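Local coordinates for protein glucosamine kinase (Streptacidiphilus jiangxiensis, PDB 6HWJ) that catalyses the ATP- and magnesium-dependent phosphorylation of D-glucosamine to D-glucosamine 6-phosphate, and acts more weakly on glucose, at residues V29-A37 with G48-R57; V282-P293 with D394-A404. All coordinates share one frame; numbering follows the deposited sequence.

Contact 1: V29-A37 with G48-R57; sequences VPGPLRLDA and GVVRSADAAR
The guanidinium of Arg51 meets the carboxylate of Asp36 along one edge, while CD of Arg57 lies over one of its faces, toward the rim. The grip is side-on: NE and NH2 of Arg51 both bond to Asp36 OD2, NH2 at 2.8 Å. NE meets the syn lone pair of Asp36 OD2; NH2 comes from above the carboxylate plane. The two planes stand 55° apart. Arg34 runs alongside Arg51, and its NE reaches the other oxygen, Asp36 OD1, at 3.2 Å. One aspartate thus holds two arginines whose nitrogens, Arg34 NH1 and Arg51 NE, come within 3.0 Å, and its charge probably offsets their repulsion. Matching first torsions, CG anti to the backbone N (chi1 -170° and -164°), run the two chains side by side over the sheet. On the other face Leu35 CD1 packs on Val50 CG2; Leu33 CB, just before the strand, meets Val50 CG1, and Val9 of helix 5-11 adds cover. Beyond the strands, Ala53 N bonds to Pro30 O at 2.9 Å, and Pro30 CG touches Asp54 CB and CG, the side chains crossing at about a right angle. Asp36 N and, weakly, Ala37 N share Val49 O, a classic beta bulge in the antiparallel hairpin of strands 34-42 and 45-51.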
ATOM      1  N   VAL A  29     -10.665 -26.033  -6.289  1.00 46.37           N
ATOM      2  CA  VAL A  29      -9.232 -25.985  -6.577  1.00 43.20           C
ATOM      3  C   VAL A  29      -8.810 -27.316  -7.184  1.00 44.50           C
ATOM      4  O   VAL A  29      -9.096 -28.383  -6.596  1.00 42.88           O
ATOM      5  CB  VAL A  29      -8.435 -25.694  -5.288  1.00 43.03           C
ATOM      6  CG1 VAL A  29      -6.938 -25.772  -5.564  1.00 44.96           C
ATOM      7  CG2 VAL A  29      -8.819 -24.336  -4.724  1.00 40.74           C
ATOM      8  N   PRO A  30      -8.139 -27.329  -8.340  1.00 42.27           N
ATOM      9  CA  PRO A  30      -7.806 -28.608  -8.971  1.00 41.16           C
ATOM     10  C   PRO A  30      -6.650 -29.286  -8.257  1.00 38.94           C
ATOM     11  O   PRO A  30      -5.650 -28.657  -7.892  1.00 36.68           O
ATOM     12  CB  PRO A  30      -7.432 -28.213 -10.407  1.00 44.32           C
ATOM     13  CG  PRO A  30      -6.919 -26.817 -10.283  1.00 44.87           C
ATOM     14  CD  PRO A  30      -7.657 -26.172  -9.120  1.00 43.20           C
ATOM     15  N   GLY A  31      -6.810 -30.585  -8.045  1.00 39.34           N
ATOM     16  CA  GLY A  31      -5.808 -31.384  -7.386  1.00 38.84           C
ATOM     17  C   GLY A  31      -5.121 -32.313  -8.360  1.00 41.64           C
ATOM     18  O   GLY A  31      -5.462 -32.368  -9.549  1.00 43.50           O
ATOM     19  N   PRO A  32      -4.143 -33.082  -7.869  1.00 42.55           N
ATOM     20  CA  PRO A  32      -3.734 -33.074  -6.459  1.00 39.72           C
ATOM     21  C   PRO A  32      -2.813 -31.910  -6.148  1.00 39.36           C
ATOM     22  O   PRO A  32      -2.230 -31.339  -7.072  1.00 37.82           O
ATOM     23  CB  PRO A  32      -3.005 -34.408  -6.304  1.00 42.29           C
ATOM     24  CG  PRO A  32      -2.372 -34.622  -7.653  1.00 46.87           C
ATOM     25  CD  PRO A  32      -3.327 -34.013  -8.674  1.00 45.35           C
ATOM     26  N   LEU A  33      -2.706 -31.554  -4.865  1.00 32.77           N
ATOM     27  CA  LEU A  33      -1.781 -30.535  -4.423  1.00 35.37           C
ATOM     28  C   LEU A  33      -0.358 -31.090  -4.363  1.00 34.49           C
ATOM     29  O   LEU A  33      -0.140 -32.289  -4.226  1.00 36.00           O
ATOM     30  CB  LEU A  33      -2.170 -30.022  -3.036  1.00 30.72           C
ATOM     31  CG  LEU A  33      -3.583 -29.481  -2.813  1.00 32.62           C
ATOM     32  CD1 LEU A  33      -3.716 -28.986  -1.358  1.00 32.29           C
ATOM     33  CD2 LEU A  33      -3.893 -28.344  -3.781  1.00 32.34           C
ATOM     34  N   ARG A  34       0.611 -30.188  -4.455  1.00 30.01           N
ATOM     35  CA  ARG A  34       2.016 -30.543  -4.309  1.00 37.26           C
ATOM     36  C   ARG A  34       2.691 -29.541  -3.384  1.00 31.02           C
ATOM     37  O   ARG A  34       2.553 -28.326  -3.563  1.00 33.70           O
ATOM     38  CB  ARG A  34       2.734 -30.566  -5.666  1.00 47.09           C
ATOM     39  CG  ARG A  34       4.132 -31.171  -5.606  1.00 60.69           C
ATOM     40  CD  ARG A  34       4.829 -31.117  -6.959  1.00 74.14           C
ATOM     41  NE  ARG A  34       5.163 -29.747  -7.341  1.00 85.50           N
ATOM     42  CZ  ARG A  34       5.688 -29.401  -8.511  1.00 95.62           C
ATOM     43  NH1 ARG A  34       5.961 -28.127  -8.764  1.00 98.73           N
ATOM     44  NH2 ARG A  34       5.942 -30.325  -9.429  1.00 99.22           N
ATOM     45  N   LEU A  35       3.431 -30.046  -2.412  1.00 29.29           N
ATOM     46  CA  LEU A  35       4.150 -29.206  -1.470  1.00 30.06           C
ATOM     47  C   LEU A  35       5.507 -28.839  -2.068  1.00 31.93           C
ATOM     48  O   LEU A  35       6.338 -29.716  -2.319  1.00 35.03           O
ATOM     49  CB  LEU A  35       4.309 -29.925  -0.137  1.00 28.21           C
ATOM     50  CG  LEU A  35       4.947 -29.158   1.015  1.00 29.64           C
ATOM     51  CD1 LEU A  35       4.143 -27.889   1.327  1.00 26.95           C
ATOM     52  CD2 LEU A  35       5.027 -30.056   2.251  1.00 32.78           C
ATOM     53  N   ASP A  36       5.720 -27.546  -2.305  1.00 31.92           N
ATOM     54  CA  ASP A  36       6.977 -27.067  -2.873  1.00 33.59           C
ATOM     55  C   ASP A  36       8.005 -26.720  -1.804  1.00 33.58           C
ATOM     56  O   ASP A  36       9.216 -26.837  -2.047  1.00 35.23           O
ATOM     57  CB  ASP A  36       6.731 -25.836  -3.746  1.00 34.05           C
ATOM     58  CG  ASP A  36       6.193 -26.188  -5.125  1.00 43.58           C
ATOM     59  OD1 ASP A  36       6.214 -27.381  -5.501  1.00 45.19           O
ATOM     60  OD2 ASP A  36       5.747 -25.266  -5.832  1.00 46.38           O
ATOM     61  N   ALA A  37       7.559 -26.272  -0.634  1.00 33.36           N
ATOM     62  CA  ALA A  37       8.476 -25.874   0.428  1.00 29.20           C
ATOM     63  C   ALA A  37       7.700 -25.861   1.728  1.00 28.59           C
ATOM     64  O   ALA A  37       6.492 -25.607   1.739  1.00 27.65           O
ATOM     65  CB  ALA A  37       9.089 -24.491   0.148  1.00 30.73           C
ATOM     66  N   GLY A  48       3.426 -23.832   4.621  1.00 26.71           N
ATOM     67  CA  GLY A  48       3.638 -24.528   3.377  1.00 25.46           C
ATOM     68  C   GLY A  48       3.515 -23.557   2.216  1.00 28.87           C
ATOM     69  O   GLY A  48       2.717 -22.620   2.265  1.00 27.34           O
ATOM     70  N   VAL A  49       4.336 -23.773   1.200  1.00 28.63           N
ATOM     71  CA  VAL A  49       4.162 -23.193  -0.122  1.00 28.80           C
ATOM     72  C   VAL A  49       3.647 -24.318  -1.004  1.00 29.38           C
ATOM     73  O   VAL A  49       4.364 -25.291  -1.266  1.00 27.40           O
ATOM     74  CB  VAL A  49       5.471 -22.604  -0.658  1.00 30.16           C
ATOM     75  CG1 VAL A  49       5.278 -22.119  -2.081  1.00 31.83           C
ATOM     76  CG2 VAL A  49       5.949 -21.470   0.255  1.00 28.50           C
ATOM     77  N   VAL A  50       2.385 -24.221  -1.408  1.00 28.87           N
ATOM     78  CA  VAL A  50       1.667 -25.322  -2.029  1.00 29.69           C
ATOM     79  C   VAL A  50       1.277 -24.910  -3.437  1.00 29.12           C
ATOM     80  O   VAL A  50       0.889 -23.762  -3.685  1.00 31.94           O
ATOM     81  CB  VAL A  50       0.434 -25.738  -1.208  1.00 28.52           C
ATOM     82  CG1 VAL A  50      -0.285 -26.911  -1.838  1.00 31.91           C
ATOM     83  CG2 VAL A  50       0.864 -26.070   0.225  1.00 28.68           C
ATOM     84  N   ARG A  51       1.395 -25.853  -4.353  1.00 28.68           N
ATOM     85  CA  ARG A  51       0.979 -25.674  -5.742  1.00 35.06           C
ATOM     86  C   ARG A  51      -0.257 -26.518  -6.002  1.00 33.57           C
ATOM     87  O   ARG A  51      -0.259 -27.728  -5.733  1.00 34.16           O
ATOM     88  CB  ARG A  51       2.123 -26.059  -6.676  1.00 43.89           C
ATOM     89  CG  ARG A  51       1.989 -25.593  -8.092  1.00 61.89           C
ATOM     90  CD  ARG A  51       3.191 -26.064  -8.918  1.00 75.98           C
ATOM     91  NE  ARG A  51       4.455 -25.540  -8.395  1.00 86.59           N
ATOM     92  CZ  ARG A  51       5.161 -24.558  -8.959  1.00 96.05           C
ATOM     93  NH1 ARG A  51       4.744 -23.975 -10.079  1.00 99.23           N
ATOM     94  NH2 ARG A  51       6.297 -24.164  -8.402  1.00 98.76           N
ATOM     95  N   SER A  52      -1.314 -25.882  -6.500  1.00 31.12           N
ATOM     96  CA  SER A  52      -2.439 -26.642  -7.008  1.00 32.89           C
ATOM     97  C   SER A  52      -2.131 -27.130  -8.439  1.00 36.11           C
ATOM     98  O   SER A  52      -1.155 -26.718  -9.074  1.00 37.56           O
ATOM     99  CB  SER A  52      -3.713 -25.795  -6.958  1.00 33.04           C
ATOM    100  OG  SER A  52      -3.473 -24.455  -7.341  1.00 32.77           O
ATOM    101  N   ALA A  53      -2.964 -28.040  -8.932  1.00 34.96           N
ATOM    102  CA  ALA A  53      -2.686 -28.707 -10.201  1.00 39.97           C
ATOM    103  C   ALA A  53      -2.711 -27.759 -11.389  1.00 43.52           C
ATOM    104  O   ALA A  53      -2.251 -28.132 -12.475  1.00 41.74           O
ATOM    105  CB  ALA A  53      -3.690 -29.854 -10.428  1.00 41.42           C
ATOM    106  N   ASP A  54      -3.236 -26.549 -11.215  1.00 45.95           N
ATOM    107  CA  ASP A  54      -3.223 -25.532 -12.256  1.00 44.21           C
ATOM    108  C   ASP A  54      -1.988 -24.640 -12.172  1.00 44.24           C
ATOM    109  O   ASP A  54      -1.973 -23.566 -12.774  1.00 47.93           O
ATOM    110  CB  ASP A  54      -4.487 -24.674 -12.166  1.00 44.65           C
ATOM    111  CG  ASP A  54      -4.633 -23.995 -10.805  1.00 43.81           C
ATOM    112  OD1 ASP A  54      -3.768 -24.233  -9.928  1.00 42.50           O
ATOM    113  OD2 ASP A  54      -5.603 -23.231 -10.612  1.00 42.88           O
ATOM    114  N   ALA A  55      -0.966 -25.057 -11.427  1.00 42.55           N
ATOM    115  CA  ALA A  55       0.292 -24.334 -11.231  1.00 41.58           C
ATOM    116  C   ALA A  55       0.153 -23.102 -10.344  1.00 36.27           C
ATOM    117  O   ALA A  55       1.158 -22.420 -10.091  1.00 37.32           O
ATOM    118  CB  ALA A  55       0.924 -23.909 -12.571  1.00 44.82           C
ATOM    119  N   ALA A  56      -1.044 -22.785  -9.850  1.00 36.71           N
ATOM    120  CA  ALA A  56      -1.183 -21.688  -8.905  1.00 36.64           C
ATOM    121  C   ALA A  56      -0.485 -22.028  -7.590  1.00 32.41           C
ATOM    122  O   ALA A  56      -0.569 -23.154  -7.100  1.00 35.42           O
ATOM    123  CB  ALA A  56      -2.651 -21.383  -8.646  1.00 41.17           C
ATOM    124  N   ARG A  57       0.216 -21.050  -7.028  1.00 32.73           N
ATOM    125  CA  ARG A  57       0.987 -21.228  -5.804  1.00 33.77           C
ATOM    126  C   ARG A  57       0.318 -20.498  -4.654  1.00 31.77           C
ATOM    127  O   ARG A  57      -0.288 -19.439  -4.839  1.00 32.54           O
ATOM    128  CB  ARG A  57       2.418 -20.711  -5.944  1.00 35.38           C
ATOM    129  CG  ARG A  57       3.294 -21.535  -6.840  1.00 41.12           C
ATOM    130  CD  ARG A  57       4.770 -21.355  -6.457  1.00 47.74           C
ATOM    131  NE  ARG A  57       5.187 -19.954  -6.459  1.00 48.92           N
ATOM    132  CZ  ARG A  57       6.383 -19.531  -6.058  1.00 48.51           C
ATOM    133  NH1 ARG A  57       6.674 -18.239  -6.090  1.00 48.65           N
ATOM    134  NH2 ARG A  57       7.284 -20.396  -5.620  1.00 45.59           N
TER

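Contact 2: V282-P293 with D394-A404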
ATOM      1  N   VAL A 282       0.999  19.042 -20.892  1.00 41.86           N
ATOM      2  CA  VAL A 282       1.913  18.838 -19.776  1.00 42.65           C
ATOM      3  C   VAL A 282       2.511  17.440 -19.819  1.00 43.12           C
ATOM      4  O   VAL A 282       3.697  17.251 -19.520  1.00 43.34           O
ATOM      5  CB  VAL A 282       1.196  19.097 -18.442  1.00 41.83           C
ATOM      6  CG1 VAL A 282       2.013  18.557 -17.294  1.00 40.85           C
ATOM      7  CG2 VAL A 282       0.949  20.581 -18.259  1.00 43.85           C
ATOM      8  N   TYR A 283       1.705  16.434 -20.180  1.00 41.67           N
ATOM      9  CA  TYR A 283       2.250  15.084 -20.287  1.00 43.38           C
ATOM     10  C   TYR A 283       3.375  15.026 -21.314  1.00 49.23           C
ATOM     11  O   TYR A 283       4.292  14.204 -21.187  1.00 51.61           O
ATOM     12  CB  TYR A 283       1.156  14.084 -20.658  1.00 38.90           C
ATOM     13  CG  TYR A 283       0.099  13.876 -19.607  1.00 32.32           C
ATOM     14  CD1 TYR A 283       0.304  14.270 -18.301  1.00 33.14           C
ATOM     15  CD2 TYR A 283      -1.114  13.265 -19.930  1.00 34.19           C
ATOM     16  CE1 TYR A 283      -0.672  14.075 -17.323  1.00 31.00           C
ATOM     17  CE2 TYR A 283      -2.092  13.058 -18.964  1.00 33.11           C
ATOM     18  CZ  TYR A 283      -1.862  13.475 -17.664  1.00 31.77           C
ATOM     19  OH  TYR A 283      -2.827  13.260 -16.690  1.00 33.98           O
ATOM     20  N   ALA A 284       3.329  15.905 -22.319  1.00 50.49           N
ATOM     21  CA  ALA A 284       4.307  15.860 -23.403  1.00 55.70           C
ATOM     22  C   ALA A 284       5.718  16.157 -22.908  1.00 59.21           C
ATOM     23  O   ALA A 284       6.692  15.649 -23.467  1.00 62.31           O
ATOM     24  CB  ALA A 284       3.913  16.851 -24.498  1.00 52.31           C
ATOM     25  N   GLU A 285       5.851  16.960 -21.863  1.00 60.09           N
ATOM     26  CA  GLU A 285       7.165  17.332 -21.365  1.00 64.60           C
ATOM     27  C   GLU A 285       7.845  16.213 -20.591  1.00 56.27           C
ATOM     28  O   GLU A 285       8.997  16.376 -20.183  1.00 51.33           O
ATOM     29  CB  GLU A 285       7.048  18.585 -20.490  1.00 75.20           C
ATOM     30  CG  GLU A 285       6.540  19.809 -21.247  1.00 85.92           C
ATOM     31  CD  GLU A 285       7.450  20.211 -22.398  1.00 95.20           C
ATOM     32  OE1 GLU A 285       8.688  20.145 -22.235  1.00 97.66           O
ATOM     33  OE2 GLU A 285       6.926  20.585 -23.468  1.00 98.97           O
ATOM     34  N   LEU A 286       7.174  15.075 -20.393  1.00 51.80           N
ATOM     35  CA  LEU A 286       7.810  13.944 -19.729  1.00 45.76           C
ATOM     36  C   LEU A 286       9.010  13.428 -20.509  1.00 44.39           C
ATOM     37  O   LEU A 286       9.924  12.846 -19.922  1.00 38.17           O
ATOM     38  CB  LEU A 286       6.791  12.822 -19.535  1.00 45.96           C
ATOM     39  CG  LEU A 286       5.721  13.105 -18.477  1.00 48.64           C
ATOM     40  CD1 LEU A 286       4.667  12.008 -18.495  1.00 50.93           C
ATOM     41  CD2 LEU A 286       6.355  13.223 -17.099  1.00 48.15           C
ATOM     42  N   ASP A 287       9.026  13.617 -21.830  1.00 50.64           N
ATOM     43  CA  ASP A 287      10.132  13.087 -22.624  1.00 61.66           C
ATOM     44  C   ASP A 287      11.465  13.696 -22.210  1.00 55.62           C
ATOM     45  O   ASP A 287      12.513  13.066 -22.382  1.00 57.59           O
ATOM     46  CB  ASP A 287       9.870  13.326 -24.113  1.00 77.90           C
ATOM     47  CG  ASP A 287       8.626  12.606 -24.606  1.00 89.56           C
ATOM     48  OD1 ASP A 287       8.287  11.543 -24.042  1.00 92.01           O
ATOM     49  OD2 ASP A 287       7.986  13.106 -25.557  1.00 94.84           O
ATOM     50  N   ALA A 288      11.451  14.902 -21.656  1.00 51.75           N
ATOM     51  CA  ALA A 288      12.678  15.556 -21.223  1.00 53.58           C
ATOM     52  C   ALA A 288      13.127  15.134 -19.831  1.00 54.20           C
ATOM     53  O   ALA A 288      14.149  15.632 -19.352  1.00 55.94           O
ATOM     54  CB  ALA A 288      12.498  17.074 -21.243  1.00 55.29           C
ATOM     55  N   LEU A 289      12.401  14.233 -19.175  1.00 50.56           N
ATOM     56  CA  LEU A 289      12.708  13.833 -17.808  1.00 48.98           C
ATOM     57  C   LEU A 289      13.436  12.497 -17.735  1.00 46.34           C
ATOM     58  O   LEU A 289      13.510  11.898 -16.662  1.00 42.69           O
ATOM     59  CB  LEU A 289      11.427  13.777 -16.976  1.00 50.13           C
ATOM     60  CG  LEU A 289      10.679  15.109 -16.892  1.00 52.65           C
ATOM     61  CD1 LEU A 289       9.461  14.968 -16.030  1.00 51.61           C
ATOM     62  CD2 LEU A 289      11.579  16.239 -16.381  1.00 54.90           C
ATOM     63  N   ALA A 290      13.981  12.021 -18.851  1.00 43.78           N
ATOM     64  CA  ALA A 290      14.815  10.831 -18.817  1.00 42.86           C
ATOM     65  C   ALA A 290      15.997  11.058 -17.884  1.00 43.42           C
ATOM     66  O   ALA A 290      16.603  12.128 -17.875  1.00 44.71           O
ATOM     67  CB  ALA A 290      15.309  10.480 -20.217  1.00 44.64           C
ATOM     68  N   GLY A 291      16.317  10.044 -17.086  1.00 40.52           N
ATOM     69  CA  GLY A 291      17.357  10.145 -16.090  1.00 38.97           C
ATOM     70  C   GLY A 291      16.862  10.464 -14.689  1.00 38.60           C
ATOM     71  O   GLY A 291      17.648  10.391 -13.745  1.00 37.57           O
ATOM     72  N   THR A 292      15.595  10.822 -14.528  1.00 37.06           N
ATOM     73  CA  THR A 292      15.083  11.143 -13.202  1.00 35.94           C
ATOM     74  C   THR A 292      15.159   9.902 -12.317  1.00 36.18           C
ATOM     75  O   THR A 292      14.947   8.782 -12.800  1.00 34.33           O
ATOM     76  CB  THR A 292      13.645  11.661 -13.298  1.00 34.52           C
ATOM     77  OG1 THR A 292      13.264  12.252 -12.053  1.00 34.84           O
ATOM     78  CG2 THR A 292      12.675  10.541 -13.640  1.00 36.17           C
ATOM     79  N   PRO A 293      15.487  10.052 -11.034  1.00 37.60           N
ATOM     80  CA  PRO A 293      15.779   8.871 -10.202  1.00 34.76           C
ATOM     81  C   PRO A 293      14.523   8.113  -9.807  1.00 30.22           C
ATOM     82  O   PRO A 293      13.541   8.703  -9.346  1.00 31.88           O
ATOM     83  CB  PRO A 293      16.484   9.464  -8.972  1.00 34.90           C
ATOM     84  CG  PRO A 293      15.933  10.852  -8.871  1.00 38.05           C
ATOM     85  CD  PRO A 293      15.731  11.316 -10.309  1.00 37.94           C
ATOM     86  N   ASP A 394      12.529  14.832  -7.666  1.00 32.16           N
ATOM     87  CA  ASP A 394      12.575  15.628  -8.906  1.00 34.02           C
ATOM     88  C   ASP A 394      11.221  16.322  -9.049  1.00 33.68           C
ATOM     89  O   ASP A 394      10.241  15.708  -9.492  1.00 30.96           O
ATOM     90  CB  ASP A 394      12.883  14.736 -10.100  1.00 33.74           C
ATOM     91  CG  ASP A 394      13.102  15.527 -11.394  1.00 37.70           C
ATOM     92  OD1 ASP A 394      12.804  16.741 -11.429  1.00 36.13           O
ATOM     93  OD2 ASP A 394      13.546  14.911 -12.384  1.00 35.48           O
ATOM     94  N   ASP A 395      11.164  17.604  -8.667  1.00 34.93           N
ATOM     95  CA  ASP A 395       9.887  18.306  -8.615  1.00 36.33           C
ATOM     96  C   ASP A 395       9.402  18.759  -9.987  1.00 33.88           C
ATOM     97  O   ASP A 395       8.285  19.280 -10.095  1.00 32.80           O
ATOM     98  CB  ASP A 395       9.957  19.500  -7.657  1.00 41.18           C
ATOM     99  CG  ASP A 395      11.076  20.460  -7.991  1.00 47.65           C
ATOM    100  OD1 ASP A 395      11.655  20.358  -9.093  1.00 48.74           O
ATOM    101  OD2 ASP A 395      11.380  21.304  -7.128  1.00 48.94           O
ATOM    102  N   ARG A 396      10.187  18.553 -11.039  1.00 36.38           N
ATOM    103  CA  ARG A 396       9.638  18.710 -12.384  1.00 37.01           C
ATOM    104  C   ARG A 396       8.471  17.766 -12.621  1.00 35.70           C
ATOM    105  O   ARG A 396       7.622  18.046 -13.466  1.00 37.65           O
ATOM    106  CB  ARG A 396      10.726  18.470 -13.432  1.00 38.98           C
ATOM    107  CG  ARG A 396      11.899  19.450 -13.337  1.00 41.96           C
ATOM    108  CD  ARG A 396      13.009  19.050 -14.290  1.00 46.32           C
ATOM    109  NE  ARG A 396      13.486  17.693 -14.031  1.00 48.69           N
ATOM    110  CZ  ARG A 396      14.316  17.028 -14.825  1.00 54.15           C
ATOM    111  NH1 ARG A 396      14.771  17.597 -15.937  1.00 54.94           N
ATOM    112  NH2 ARG A 396      14.690  15.799 -14.507  1.00 54.65           N
ATOM    113  N   LEU A 397       8.404  16.660 -11.882  1.00 34.13           N
ATOM    114  CA  LEU A 397       7.340  15.681 -12.048  1.00 31.95           C
ATOM    115  C   LEU A 397       6.057  16.066 -11.343  1.00 33.37           C
ATOM    116  O   LEU A 397       5.042  15.396 -11.543  1.00 31.33           O
ATOM    117  CB  LEU A 397       7.803  14.324 -11.535  1.00 33.60           C
ATOM    118  CG  LEU A 397       8.865  13.611 -12.362  1.00 33.88           C
ATOM    119  CD1 LEU A 397       9.525  12.514 -11.562  1.00 34.85           C
ATOM    120  CD2 LEU A 397       8.223  13.044 -13.613  1.00 36.30           C
ATOM    121  N   LEU A 398       6.070  17.118 -10.511  1.00 32.95           N
ATOM    122  CA  LEU A 398       4.898  17.408  -9.694  1.00 32.31           C
ATOM    123  C   LEU A 398       3.658  17.626 -10.554  1.00 32.56           C
ATOM    124  O   LEU A 398       2.625  16.992 -10.342  1.00 31.74           O
ATOM    125  CB  LEU A 398       5.155  18.636  -8.817  1.00 35.46           C
ATOM    126  CG  LEU A 398       5.983  18.410  -7.556  1.00 36.35           C
ATOM    127  CD1 LEU A 398       6.065  19.689  -6.733  1.00 39.49           C
ATOM    128  CD2 LEU A 398       5.379  17.275  -6.746  1.00 35.90           C
ATOM    129  N   THR A 399       3.730  18.531 -11.532  1.00 31.87           N
ATOM    130  CA  THR A 399       2.514  18.846 -12.283  1.00 34.27           C
ATOM    131  C   THR A 399       2.030  17.666 -13.120  1.00 32.30           C
ATOM    132  O   THR A 399       0.853  17.298 -13.004  1.00 31.74           O
ATOM    133  CB  THR A 399       2.731  20.089 -13.131  1.00 35.94           C
ATOM    134  OG1 THR A 399       3.137  21.165 -12.273  1.00 39.66           O
ATOM    135  CG2 THR A 399       1.430  20.484 -13.855  1.00 34.13           C
ATOM    136  N   PRO A 400       2.844  17.042 -13.980  1.00 34.24           N
ATOM    137  CA  PRO A 400       2.307  15.912 -14.761  1.00 29.60           C
ATOM    138  C   PRO A 400       1.760  14.781 -13.906  1.00 29.46           C
ATOM    139  O   PRO A 400       0.696  14.242 -14.229  1.00 30.37           O
ATOM    140  CB  PRO A 400       3.499  15.471 -15.622  1.00 30.85           C
ATOM    141  CG  PRO A 400       4.712  16.104 -15.022  1.00 34.50           C
ATOM    142  CD  PRO A 400       4.225  17.380 -14.354  1.00 34.36           C
ATOM    143  N   LEU A 401       2.455  14.382 -12.828  1.00 28.15           N
ATOM    144  CA  LEU A 401       1.963  13.278 -12.013  1.00 29.16           C
ATOM    145  C   LEU A 401       0.721  13.674 -11.219  1.00 28.83           C
ATOM    146  O   LEU A 401      -0.174  12.844 -11.000  1.00 30.15           O
ATOM    147  CB  LEU A 401       3.054  12.785 -11.075  1.00 27.20           C
ATOM    148  CG  LEU A 401       4.272  12.092 -11.675  1.00 32.67           C
ATOM    149  CD1 LEU A 401       5.136  11.479 -10.563  1.00 31.84           C
ATOM    150  CD2 LEU A 401       3.865  11.022 -12.689  1.00 37.89           C
ATOM    151  N   ARG A 402       0.636  14.927 -10.775  1.00 28.70           N
ATOM    152  CA  ARG A 402      -0.564  15.356 -10.063  1.00 30.36           C
ATOM    153  C   ARG A 402      -1.777  15.330 -10.984  1.00 30.10           C
ATOM    154  O   ARG A 402      -2.838  14.812 -10.616  1.00 30.92           O
ATOM    155  CB  ARG A 402      -0.359  16.744  -9.459  1.00 30.44           C
ATOM    156  CG  ARG A 402      -1.601  17.319  -8.810  1.00 32.86           C
ATOM    157  CD  ARG A 402      -2.096  16.459  -7.624  1.00 32.78           C
ATOM    158  NE  ARG A 402      -3.341  16.992  -7.084  1.00 30.78           N
ATOM    159  CZ  ARG A 402      -3.406  17.984  -6.192  1.00 32.99           C
ATOM    160  NH1 ARG A 402      -4.583  18.426  -5.784  1.00 33.14           N
ATOM    161  NH2 ARG A 402      -2.296  18.515  -5.702  1.00 31.78           N
ATOM    162  N   TYR A 403      -1.633  15.864 -12.204  1.00 31.62           N
ATOM    163  CA  TYR A 403      -2.735  15.810 -13.145  1.00 30.41           C
ATOM    164  C   TYR A 403      -3.199  14.371 -13.323  1.00 29.06           C
ATOM    165  O   TYR A 403      -4.397  14.093 -13.321  1.00 30.60           O
ATOM    166  CB  TYR A 403      -2.320  16.426 -14.490  1.00 34.69           C
ATOM    167  CG  TYR A 403      -2.205  17.944 -14.503  1.00 39.45           C
ATOM    168  CD1 TYR A 403      -2.537  18.707 -13.388  1.00 40.36           C
ATOM    169  CD2 TYR A 403      -1.781  18.616 -15.646  1.00 41.54           C
ATOM    170  CE1 TYR A 403      -2.438  20.099 -13.415  1.00 41.57           C
ATOM    171  CE2 TYR A 403      -1.690  19.993 -15.680  1.00 44.23           C
ATOM    172  CZ  TYR A 403      -2.014  20.730 -14.554  1.00 44.80           C
ATOM    173  OH  TYR A 403      -1.911  22.112 -14.587  1.00 46.18           O
ATOM    174  N   ALA A 404      -2.253  13.436 -13.477  1.00 27.78           N
ATOM    175  CA  ALA A 404      -2.614  12.036 -13.683  1.00 29.60           C
ATOM    176  C   ALA A 404      -3.356  11.471 -12.471  1.00 30.73           C
ATOM    177  O   ALA A 404      -4.238  10.615 -12.621  1.00 29.47           O
ATOM    178  CB  ALA A 404      -1.360  11.216 -13.964  1.00 26.98           C
TER
HETATM  179  O   HOH W   1      16.798  14.172 -15.832  1.00 76.39           O
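Leu289 pushes its two methyls into separate places on segment 394-404. CD2 sits over the centre of one face of the Arg396 guanidinium, 3.2 Å from CZ, while CD1 presses against Leu397 CD2 at 3.3 Å, tighter than usual for two carbons. Leucine suits this spot because its fork can serve a flat cation and an apolar neighbour together. Asp394 fixes the rotation of the guanidinium: Arg396 NE and NH2 each take one carboxylate oxygen, NH2 reaching OD2 at 2.6 Å, nearly in the guanidinium plane. Thr292 OG1, anti to its own N (chi1 -167°), donates to the same OD2 from the anti side at 2.7 Å. A water joins Arg396 NH2 to Ala290 O. Further along, the compact Pro400 ring fills the gap between Val282 CG1 and Leu286 CD2, the latter 3.9 Å from Pro400 CG. Val282 also sets CG2 against Tyr403 CE2 at 3.7 Å, the two side chains crossing at about a right angle. Long and flat, Tyr283 reaches past this proline, its edge toward Pro400 O and its OH 3.3 Å from Ala404 CA. Met253 of helix 243-263 backs Tyr283, Leu286 and Ala404. Asp394 OD1 also accepts from Arg396 N, forming an Asx turn just before the helical run that leads into helix 398-416, here packed against the end of helix 266-284.

Overall arrangement
From the N terminus, the chain first meets contact 1, which closes a short loop: ten residues, mostly strand, separate 29-37 from 48-57. This hairpin belongs to the sheet that continues through strands 57-65, 69-72 and 137-138. Contact 2 opens only after contact 1 has closed, so the two stand in series and neither nest nor cross. Its loop is much longer, with a hundred residues between 282-293 and 394-404 that include helices 335-356 and 362-386 and the magnesium ligands Gln305 and Asp317. Contact 1 is therefore local to the N-terminal sheet, whereas contact 2 ties distant parts of the helical C-terminal region together. Their centres lie 43 Å apart.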